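Local structure of YjbQ family protein (Sulfolobus tokodaii, 1VE0) at residues 19-22 and 23-27; 39-43 and 44-48; 86-89 and 90-94. The protein is of unknown function but binds zinc and belongs to the UPF0047 (YjbQ) family of uncharacterised proteins. All coordinates share one frame; numbering follows the deposited sequence.

Contact 1 of 3, residues 19-22 and 23-27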
loop_
_atom_site.group_PDB
_atom_site.type_symbol
_atom_site.label_atom_id
_atom_site.label_comp_id
_atom_site.label_asym_id
_atom_site.label_seq_id
_atom_site.Cartn_x
_atom_site.Cartn_y
_atom_site.Cartn_z
ATOM N N ILE A 19 16.603 -4.014 5.470
ATOM C CA ILE A 19 16.873 -3.980 6.896
ATOM C C ILE A 19 15.639 -4.228 7.737
ATOM O O ILE A 19 14.622 -3.571 7.539
ATOM C CB ILE A 19 17.454 -2.606 7.290
ATOM C CG1 ILE A 19 18.793 -2.383 6.571
ATOM C CG2 ILE A 19 17.608 -2.513 8.808
ATOM C CD1 ILE A 19 19.401 -1.010 6.823
ATOM N N ASP A 20 15.750 -5.162 8.682
ATOM C CA ASP A 20 14.659 -5.486 9.597
ATOM C C ASP A 20 14.643 -4.369 10.646
ATOM O O ASP A 20 15.576 -4.253 11.439
ATOM C CB ASP A 20 14.926 -6.838 10.267
ATOM C CG ASP A 20 13.760 -7.313 11.119
ATOM O OD1 ASP A 20 12.987 -6.469 11.611
ATOM O OD2 ASP A 20 13.627 -8.541 11.310
ATOM N N ILE A 21 13.598 -3.546 10.651
ATOM C CA ILE A 21 13.523 -2.437 11.595
ATOM C C ILE A 21 12.483 -2.634 12.687
ATOM O O ILE A 21 12.131 -1.697 13.392
ATOM C CB ILE A 21 13.230 -1.095 10.861
ATOM C CG1 ILE A 21 11.941 -1.215 10.029
ATOM C CG2 ILE A 21 14.398 -0.745 9.949
ATOM C CD1 ILE A 21 11.482 0.107 9.409
ATOM N N THR A 22 12.003 -3.865 12.834
ATOM C CA THR A 22 10.979 -4.175 13.829
ATOM C C THR A 22 11.297 -3.695 15.249
ATOM O O THR A 22 10.453 -3.090 15.908
ATOM C CB THR A 22 10.723 -5.685 13.897
ATOM O OG1 THR A 22 10.606 -6.215 12.568
ATOM C CG2 THR A 22 9.437 -5.967 14.663
ATOM N N GLU A 23 12.504 -3.969 15.728
ATOM C CA GLU A 23 12.865 -3.559 17.087
ATOM C C GLU A 23 12.779 -2.047 17.289
ATOM O O GLU A 23 12.269 -1.579 18.321
ATOM C CB GLU A 23 14.276 -4.056 17.442
ATOM C CG GLU A 23 14.461 -5.558 17.271
ATOM C CD GLU A 23 13.490 -6.373 18.122
ATOM O OE1 GLU A 23 13.275 -7.571 17.811
ATOM O OE2 GLU A 23 12.950 -5.822 19.110
ATOM N N GLN A 24 13.272 -1.281 16.319
ATOM C CA GLN A 24 13.229 0.174 16.423
ATOM C C GLN A 24 11.789 0.660 16.406
ATOM O O GLN A 24 11.449 1.635 17.080
ATOM C CB GLN A 24 14.005 0.844 15.279
ATOM C CG GLN A 24 15.493 0.494 15.229
ATOM C CD GLN A 24 15.790 -0.658 14.278
ATOM O OE1 GLN A 24 15.227 -1.752 14.398
ATOM N NE2 GLN A 24 16.681 -0.415 13.326
ATOM N N VAL A 25 10.934 -0.006 15.635
ATOM C CA VAL A 25 9.539 0.409 15.613
ATOM C C VAL A 25 8.855 0.074 16.945
ATOM O O VAL A 25 8.020 0.847 17.419
ATOM C CB VAL A 25 8.736 -0.244 14.451
ATOM C CG1 VAL A 25 7.266 0.152 14.562
ATOM C CG2 VAL A 25 9.268 0.240 13.106
ATOM N N SER A 26 9.200 -1.059 17.560
ATOM C CA SER A 26 8.563 -1.402 18.832
ATOM C C SER A 26 8.899 -0.361 19.898
ATOM O O SER A 26 8.088 -0.080 20.779
ATOM C CB SER A 26 8.957 -2.818 19.301
ATOM O OG SER A 26 10.352 -2.941 19.487
ATOM N N GLU A 27 10.088 0.235 19.819
ATOM C CA GLU A 27 10.458 1.270 20.784
ATOM C C GLU A 27 9.697 2.562 20.484
ATOM O O GLU A 27 9.220 3.246 21.395
ATOM C CB GLU A 27 11.968 1.556 20.724
ATOM C CG GLU A 27 12.821 0.406 21.189
ATOM C CD GLU A 27 12.623 0.098 22.662
ATOM O OE1 GLU A 27 12.943 -1.036 23.082
ATOM O OE2 GLU A 27 12.158 0.991 23.407
HETATM O O HOH W 1 14.820 -4.837 14.306
#
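Ser26 N bonds to Thr22 O at 2.9 Å and Val25 N to Ile21 O at 3.1 Å, the first backbone turns of a short helix with Ile21 at its N-cap position. Just before it, Asp20 OD1 accepts from Thr22 N at 3.0 Å in an Asx turn. The same oxygen also takes Thr22 OG1 at 2.6 Å on its syn lone pair, so two donors of one residue grip it. With chi1 at -46°, the threonine hydroxyl stands beside its own backbone N, which lets both reach a single carboxylate oxygen, while CG2 lies anti to that N. A water ties strand end to helix start as well, donating to Asp20 O and accepting from Glu23 N at 2.9 Å. One turn on, Ser26 OG, set between its own backbone N and carbonyl carbon, reaches back to donate to Glu23 O at 2.6 Å, approaching from the same face of that carbonyl as Glu27 N. Apolar packing is lighter: Ile21 CD1 lies 4.3 Å from Val25 CG2, both residues being buried. Around this junction, Arg113 of strand 113-118 makes a salt bridge with Asp20 OD2, and Thr22 OG1 is hydrogen-bonded to Ile114 N. Ile21 and Val25 both rest on Ile114, with Val10 and Phe8 of strand 2-11 respectively beside them, so the passage from strand 17-20 into helix 22-28 lies against strands of both sheets.

Contact 2 of 3, residues 39-43 and 44-48. With SO4 (sulfate ion), chain B.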
loop_
_atom_site.group_PDB
_atom_site.type_symbol
_atom_site.label_atom_id
_atom_site.label_comp_id
_atom_site.label_asym_id
_atom_site.label_seq_id
_atom_site.Cartn_x
_atom_site.Cartn_y
_atom_site.Cartn_z
ATOM N N VAL A 39 4.020 3.210 9.859
ATOM C CA VAL A 39 5.473 3.220 9.669
ATOM C C VAL A 39 5.662 3.897 8.321
ATOM O O VAL A 39 5.304 3.343 7.270
ATOM C CB VAL A 39 6.033 1.793 9.649
ATOM C CG1 VAL A 39 7.552 1.810 9.462
ATOM C CG2 VAL A 39 5.672 1.100 10.967
ATOM N N ILE A 40 6.221 5.100 8.375
ATOM C CA ILE A 40 6.374 5.948 7.196
ATOM C C ILE A 40 7.776 6.447 6.893
ATOM O O ILE A 40 8.528 6.771 7.804
ATOM C CB ILE A 40 5.481 7.219 7.382
ATOM C CG1 ILE A 40 4.020 6.807 7.536
ATOM C CG2 ILE A 40 5.675 8.217 6.225
ATOM C CD1 ILE A 40 3.222 7.787 8.369
ATOM N N VAL A 41 8.146 6.499 5.617
ATOM C CA VAL A 41 9.429 7.119 5.293
ATOM C C VAL A 41 9.045 8.324 4.453
ATOM O O VAL A 41 8.131 8.247 3.630
ATOM C CB VAL A 41 10.401 6.218 4.488
ATOM C CG1 VAL A 41 10.958 5.129 5.399
ATOM C CG2 VAL A 41 9.705 5.637 3.235
ATOM N N LYS A 42 9.705 9.449 4.681
ATOM C CA LYS A 42 9.410 10.638 3.900
ATOM C C LYS A 42 10.366 10.665 2.721
ATOM O O LYS A 42 10.666 11.726 2.173
ATOM C CB LYS A 42 9.582 11.901 4.745
ATOM C CG LYS A 42 8.695 11.964 5.975
ATOM C CD LYS A 42 8.962 13.257 6.737
ATOM C CE LYS A 42 8.356 13.246 8.115
ATOM N NZ LYS A 42 8.676 14.520 8.838
ATOM N N HIS A 43 10.834 9.480 2.334
ATOM C CA HIS A 43 11.758 9.316 1.213
ATOM C C HIS A 43 10.991 8.853 -0.022
ATOM O O HIS A 43 9.890 8.319 0.100
ATOM C CB HIS A 43 12.810 8.268 1.562
ATOM C CG HIS A 43 13.676 8.647 2.716
ATOM N ND1 HIS A 43 14.482 9.764 2.700
ATOM C CD2 HIS A 43 13.887 8.044 3.911
ATOM C CE1 HIS A 43 15.157 9.834 3.837
ATOM N NE2 HIS A 43 14.813 8.802 4.589
ATOM N N THR A 44 11.580 9.031 -1.203
ATOM C CA THR A 44 10.922 8.615 -2.430
ATOM C C THR A 44 11.646 7.462 -3.103
ATOM O O THR A 44 11.182 6.955 -4.117
ATOM C CB THR A 44 10.834 9.769 -3.460
ATOM O OG1 THR A 44 12.156 10.178 -3.821
ATOM C CG2 THR A 44 10.083 10.957 -2.889
ATOM N N THR A 45 12.789 7.047 -2.564
ATOM C CA THR A 45 13.527 5.959 -3.203
ATOM C C THR A 45 13.776 4.737 -2.349
ATOM O O THR A 45 14.645 3.920 -2.655
ATOM C CB THR A 45 14.874 6.440 -3.766
ATOM O OG1 THR A 45 15.577 7.160 -2.752
ATOM C CG2 THR A 45 14.652 7.324 -4.995
ATOM N N CYS A 46 13.040 4.623 -1.258
ATOM C CA CYS A 46 13.128 3.426 -0.426
ATOM C C CYS A 46 11.671 3.171 -0.025
ATOM O O CYS A 46 10.843 4.081 -0.126
ATOM C CB CYS A 46 14.076 3.629 0.781
ATOM S SG CYS A 46 13.627 4.856 2.013
ATOM N N ALA A 47 11.341 1.944 0.364
ATOM C CA ALA A 47 9.971 1.622 0.735
ATOM C C ALA A 47 9.886 0.764 1.990
ATOM O O ALA A 47 10.906 0.277 2.493
ATOM C CB ALA A 47 9.283 0.916 -0.420
ATOM N N ILE A 48 8.662 0.592 2.490
ATOM C CA ILE A 48 8.402 -0.197 3.697
ATOM C C ILE A 48 7.458 -1.342 3.343
ATOM O O ILE A 48 6.480 -1.144 2.625
ATOM C CB ILE A 48 7.703 0.659 4.818
ATOM C CG1 ILE A 48 8.625 1.791 5.304
ATOM C CG2 ILE A 48 7.298 -0.231 5.995
ATOM C CD1 ILE A 48 9.905 1.330 6.009
HETATM S S SO4 B . 14.689 10.631 -1.216
HETATM O O1 SO4 B . 15.091 11.219 0.081
HETATM O O2 SO4 B . 14.459 9.193 -1.056
HETATM O O3 SO4 B . 15.778 10.844 -2.184
HETATM O O4 SO4 B . 13.443 11.268 -1.689
HETATM O O HOH W 2 8.889 5.819 -1.026
#
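Val39, Val41, Cys46 and Ile48 face one another across a beta arch: strand 39-41 belongs to the five-stranded antiparallel sheet, strand 46-48 to the three-stranded one, and the chain turns over between them at residues 42-45. The two short axes run at 173°, 7.2 Å apart, and meet through side chains rather than by backbone pairing. Val39 CG1 touches Ile48 CG2 at 4.0 Å, the side chains crossing at about a right angle. On its other branch, Ile48 CD1 lies 4.0 Å from Val41 CG1, and Val41 CG2 turns to Cys46 SG. Val127 and Ile114 cover Val39, while Leu116 packs on Cys46 and Ile48. The bend holds a sulfate, probably from the crystallisation liquor, which may mark an anion pocket. Thr44 N reaches two of its oxygens, at 2.9 Å for O2 and 3.0 Å for O4. Thr45 N and OG1 both donate to O2, and OG1 is also hydrogen-bonded to Arg125 NH1. His43 ND1 donates to sulfate O1 at 3.1 Å, with that oxygen at the ring edge near its plane, while NE2 is held by Thr126 N. Arg123 and Arg125 complete the grip on the sulfate. Cys46 SG, set between its backbone N and carbonyl carbon (chi1 64°), comes obliquely to the His43 ring and lies 3.5 Å from His43 CB.

Contact 3 of 3, residues 86-89 and 90-94. With ZN (zinc ion), chain C.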
loop_
_atom_site.group_PDB
_atom_site.type_symbol
_atom_site.label_atom_id
_atom_site.label_comp_id
_atom_site.label_asym_id
_atom_site.label_seq_id
_atom_site.Cartn_x
_atom_site.Cartn_y
_atom_site.Cartn_z
ATOM N N ALA A 86 14.528 3.304 -8.667
ATOM C CA ALA A 86 14.225 3.324 -7.237
ATOM C C ALA A 86 12.917 4.058 -6.974
ATOM O O ALA A 86 12.127 3.657 -6.111
ATOM C CB ALA A 86 15.362 3.982 -6.469
ATOM N N HIS A 87 12.699 5.138 -7.721
ATOM C CA HIS A 87 11.484 5.940 -7.597
ATOM C C HIS A 87 10.266 5.118 -8.000
ATOM O O HIS A 87 9.254 5.078 -7.291
ATOM C CB HIS A 87 11.571 7.177 -8.499
ATOM C CG HIS A 87 12.401 8.284 -7.932
ATOM N ND1 HIS A 87 11.974 9.072 -6.884
ATOM C CD2 HIS A 87 13.625 8.753 -8.282
ATOM C CE1 HIS A 87 12.895 9.983 -6.617
ATOM N NE2 HIS A 87 13.904 9.812 -7.450
ATOM N N VAL A 88 10.374 4.459 -9.146
ATOM C CA VAL A 88 9.287 3.653 -9.671
ATOM C C VAL A 88 8.895 2.472 -8.784
ATOM O O VAL A 88 7.721 2.312 -8.429
ATOM C CB VAL A 88 9.636 3.124 -11.084
ATOM C CG1 VAL A 88 8.596 2.102 -11.537
ATOM C CG2 VAL A 88 9.703 4.289 -12.058
ATOM N N ILE A 89 9.861 1.640 -8.419
ATOM C CA ILE A 89 9.517 0.486 -7.596
ATOM C C ILE A 89 9.029 0.916 -6.203
ATOM O O ILE A 89 8.115 0.305 -5.647
ATOM C CB ILE A 89 10.708 -0.505 -7.481
ATOM C CG1 ILE A 89 10.228 -1.816 -6.850
ATOM C CG2 ILE A 89 11.859 0.125 -6.692
ATOM C CD1 ILE A 89 9.166 -2.535 -7.666
ATOM N N SER A 90 9.629 1.967 -5.649
ATOM C CA SER A 90 9.215 2.481 -4.337
ATOM C C SER A 90 7.782 3.034 -4.360
ATOM O O SER A 90 7.053 2.930 -3.373
ATOM C CB SER A 90 10.160 3.602 -3.860
ATOM O OG SER A 90 11.439 3.097 -3.479
ATOM N N ALA A 91 7.393 3.655 -5.472
ATOM C CA ALA A 91 6.047 4.217 -5.585
ATOM C C ALA A 91 5.029 3.087 -5.617
ATOM O O ALA A 91 3.966 3.169 -5.001
ATOM C CB ALA A 91 5.931 5.062 -6.848
ATOM N N ILE A 92 5.359 2.027 -6.339
ATOM C CA ILE A 92 4.464 0.886 -6.442
ATOM C C ILE A 92 4.286 0.172 -5.093
ATOM O O ILE A 92 3.153 -0.103 -4.668
ATOM C CB ILE A 92 4.988 -0.105 -7.513
ATOM C CG1 ILE A 92 4.940 0.584 -8.881
ATOM C CG2 ILE A 92 4.140 -1.399 -7.511
ATOM C CD1 ILE A 92 5.628 -0.182 -10.014
ATOM N N ILE A 93 5.393 -0.104 -4.409
ATOM C CA ILE A 93 5.330 -0.795 -3.113
ATOM C C ILE A 93 4.673 0.086 -2.052
ATOM O O ILE A 93 3.831 -0.379 -1.269
ATOM C CB ILE A 93 6.749 -1.214 -2.638
ATOM C CG1 ILE A 93 7.344 -2.210 -3.640
ATOM C CG2 ILE A 93 6.686 -1.842 -1.249
ATOM C CD1 ILE A 93 8.815 -2.557 -3.368
ATOM N N GLY A 94 5.040 1.364 -2.048
ATOM C CA GLY A 94 4.484 2.287 -1.078
ATOM C C GLY A 94 5.514 2.735 -0.056
ATOM O O GLY A 94 6.460 2.008 0.260
HETATM ZN ZN ZN C . 15.731 10.984 -8.336
HETATM O O HOH W 3 15.575 12.878 -7.387
#
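Ser90 and Ala86 are joined twice across one turn of helix 84-93, the helix that carries His87 to the zinc site. Ala86 O accepts Ser90 N at 3.1 Å and Ser90 OG at 2.8 Å, the two donors arriving from opposite faces of the carbonyl. An alanine in place of Ser90 would remove the hydroxyl and would probably leave Ala86 O with the backbone N alone, opening a small gap beside Phe119 and Cys46. Ala91, Ile92 and Ile93 continue the helical bonding to His87, Val88 and Ile89. Apolar contacts follow the same spacing: Val88 CG1 and Ile92 CD1 lie 4.0 Å apart, side by side and pointing the same way, whereas Ile89 CG1 meets Ile93 CD1 at 3.8 Å. Trp64 and Leu68 of the second subunit pack on Val88 and Ile92, and Ile92 of the third subunit reaches Ile92 and Ile93. Gly94 is the first residue past the helix; at its backbone angles (phi 111°) a CB would collide with the carbonyl oxygen of Ile93. The zinc ligand here is His87: its ring lies edge-to-face with that of His77, its ND1 is hydrogen-bonded to Asn51 of the second subunit, and its NE2 binds the zinc at 2.3 Å beside His77, Asn83 and a water.

In the fold
Contacts 2 and 3 are buried and touch, their centres 9 Å apart, whereas contact 1 is partly buried and lies on the opposite side of the chain's centre from contact 3. Contact 1 meets contact 2 through apolar side chains, Ile21 on Ile48 and Val25 on Val39, so helix 22-28 shares the core between the two sheets. Contact 3 joins contact 2 at its other end, where Thr45 lies against His87 and Ser90 against Cys46, bringing the sulfate and zinc sites together. Their chemistry differs accordingly: contact 1 is an Asx turn leading into a helix, contact 2 apolar pairing with anion binding, contact 3 helix packing with a metal ligand. Contacts 2 and 3 also meet the second subunit.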